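Local structure of Alpha/beta hydrolase fold protein (Ochrobactrum, 4G8C) at residues A[122-127]-A[213-218]. The protein acts as an N-acyl homoserine lactonase of the alpha/beta-hydrolase fold, probably opening the ester bond of the lactone ring, and here holds N-hexanoyl-L-homoserine. The protein carries 1 engineered substitution. Residues are numbered along the deposited sequence; the frame is centred on the assembly and turned at random.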
loop_
_atom_site.group_PDB
_atom_site.type_symbol
_atom_site.label_atom_id
_atom_site.label_comp_id
_atom_site.label_asym_id
_atom_site.label_seq_id
_atom_site.Cartn_x
_atom_site.Cartn_y
_atom_site.Cartn_z
ATOM N N MET A 122 -0.805 8.715 1.558
ATOM C CA MET A 122 -1.482 8.186 2.743
ATOM C C MET A 122 -1.007 6.766 2.974
ATOM O O MET A 122 -0.991 5.971 2.040
ATOM C CB MET A 122 -3.007 8.201 2.582
ATOM C CG MET A 122 -3.726 7.602 3.779
ATOM S SD MET A 122 -5.534 7.645 3.670
ATOM C CE MET A 122 -5.803 9.382 4.021
ATOM N N ILE A 123 -0.613 6.462 4.210
ATOM C CA ILE A 123 -0.162 5.121 4.569
ATOM C C ILE A 123 -1.025 4.520 5.679
ATOM O O ILE A 123 -1.290 5.165 6.705
ATOM C CB ILE A 123 1.339 5.111 4.943
ATOM C CG1 ILE A 123 1.645 6.064 6.107
ATOM C CG2 ILE A 123 2.177 5.449 3.723
ATOM C CD1 ILE A 123 3.102 5.998 6.591
ATOM N N THR A 124 -1.452 3.278 5.454
ATOM C CA THR A 124 -2.313 2.538 6.355
ATOM C C THR A 124 -1.693 1.164 6.542
ATOM O O THR A 124 -1.387 0.491 5.561
ATOM C CB THR A 124 -3.714 2.394 5.740
ATOM O OG1 THR A 124 -4.335 3.685 5.705
ATOM C CG2 THR A 124 -4.590 1.411 6.515
ATOM N N GLY A 125 -1.503 0.748 7.794
ATOM C CA GLY A 125 -0.892 -0.545 8.070
ATOM C C GLY A 125 0.620 -0.532 7.942
ATOM O O GLY A 125 1.241 -1.590 7.809
ATOM N N THR A 126 1.206 0.665 8.010
ATOM C CA THR A 126 2.609 0.894 7.691
ATOM C C THR A 126 3.274 1.765 8.741
ATOM O O THR A 126 2.985 2.963 8.816
ATOM C CB THR A 126 2.721 1.669 6.362
ATOM O OG1 THR A 126 2.019 0.971 5.329
ATOM C CG2 THR A 126 4.188 1.910 5.983
ATOM N N PRO A 127 4.180 1.187 9.545
ATOM C CA PRO A 127 5.011 2.007 10.427
ATOM C C PRO A 127 6.305 2.371 9.694
ATOM O O PRO A 127 7.047 1.469 9.305
ATOM C CB PRO A 127 5.319 1.053 11.586
ATOM C CG PRO A 127 5.339 -0.303 10.959
ATOM C CD PRO A 127 4.422 -0.253 9.741
ATOM N N VAL A 213 -1.613 9.469 7.822
ATOM C CA VAL A 213 -1.460 8.177 8.480
ATOM C C VAL A 213 -2.813 7.799 9.073
ATOM O O VAL A 213 -3.354 8.532 9.902
ATOM C CB VAL A 213 -0.400 8.255 9.604
ATOM C CG1 VAL A 213 -0.256 6.915 10.308
ATOM C CG2 VAL A 213 0.934 8.738 9.055
ATOM N N VAL A 214 -3.359 6.666 8.635
ATOM C CA VAL A 214 -4.686 6.221 9.053
ATOM C C VAL A 214 -4.622 4.720 9.323
ATOM O O VAL A 214 -4.235 3.945 8.442
ATOM C CB VAL A 214 -5.740 6.494 7.948
ATOM C CG1 VAL A 214 -7.098 5.960 8.360
ATOM C CG2 VAL A 214 -5.823 7.984 7.618
ATOM N N ASN A 215 -4.977 4.309 10.536
ATOM C CA ASN A 215 -4.942 2.896 10.909
ATOM C C ASN A 215 -6.182 2.467 11.667
ATOM O O ASN A 215 -6.816 3.280 12.337
ATOM C CB ASN A 215 -3.737 2.603 11.790
ATOM C CG ASN A 215 -2.471 2.535 10.996
ATOM O OD1 ASN A 215 -2.240 1.565 10.277
ATOM N ND2 ASN A 215 -1.657 3.580 11.079
ATOM N N GLY A 216 -6.515 1.179 11.582
ATOM C CA GLY A 216 -7.519 0.586 12.450
ATOM C C GLY A 216 -6.956 0.392 13.847
ATOM O O GLY A 216 -5.805 -0.019 14.018
ATOM N N ARG A 217 -7.778 0.659 14.856
ATOM C CA ARG A 217 -7.348 0.588 16.246
ATOM C C ARG A 217 -6.922 -0.813 16.670
ATOM O O ARG A 217 -6.068 -0.978 17.538
ATOM C CB ARG A 217 -8.485 1.056 17.156
ATOM C CG ARG A 217 -8.074 1.248 18.594
ATOM C CD ARG A 217 -9.230 1.728 19.442
ATOM N NE ARG A 217 -8.747 2.294 20.696
ATOM C CZ ARG A 217 -8.473 3.583 20.865
ATOM N NH1 ARG A 217 -8.647 4.435 19.863
ATOM N NH2 ARG A 217 -8.030 4.025 22.035
ATOM N N ASP A 218 -7.533 -1.820 16.059
ATOM C CA ASP A 218 -7.386 -3.195 16.518
ATOM C C ASP A 218 -6.585 -4.085 15.573
ATOM O O ASP A 218 -6.689 -5.307 15.633
ATOM C CB ASP A 218 -8.772 -3.784 16.778
ATOM C CG ASP A 218 -9.512 -3.044 17.874
ATOM O OD1 ASP A 218 -8.855 -2.606 18.839
ATOM O OD2 ASP A 218 -10.740 -2.885 17.769
HETATM O O HOH W 1 0.218 3.477 8.677
#
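T124 and V214 meet where two neighbouring parallel strands begin to part. The last regular rung lies just before them: V214 N donates to I123 O at 3.2 Å, nearly straight at 166°. One step on, G125 N lies too far from V214 O to continue the ladder, and the T124 side chain steps in. Its CB sits 3.2 Å from V214 O. At the fork, methyl CG2 rests against the same oxygen, also at 3.2 Å, while OG1 donates to V214 O at 2.8 Å. OG1 is set for this bond by lying anti to the carbonyl carbon and beside the backbone N (chi1 -69°). A valine here would keep the bulk but lose the hydroxyl, and V214 O would probably be left without the donor that replaces the missing backbone N-H. G125 N turns instead to the N215 amide, donating to OD1 at 2.7 Å from 26° off the carbonyl plane. The other branch, ND2, donates to a water 3.0 Å away; this water also accepts from T126 N and gives a weak bond to I123 O, bridging the turn 125-126 to the strand end. Apolar contacts line both faces: I123 CG1 runs beside V213 CG2 at 4.0 Å, and on the face of M122 and V214 the bent methionine brings CE to V214 CG2 at 3.9 Å. Beyond G125, its O accepts from S102 OG and T126 OG1 bonds S102 O, tying the turn to the probable nucleophile elbow beside the ligand. Strands 120-124 and 211-216 are adjacent in the central sheet of the alpha/beta-hydrolase fold, with 97-101 next to the first and 241-243 next to the second; helix 255-270 packs on M122, T124 and V214, and helix 224-229 on V213 and N215.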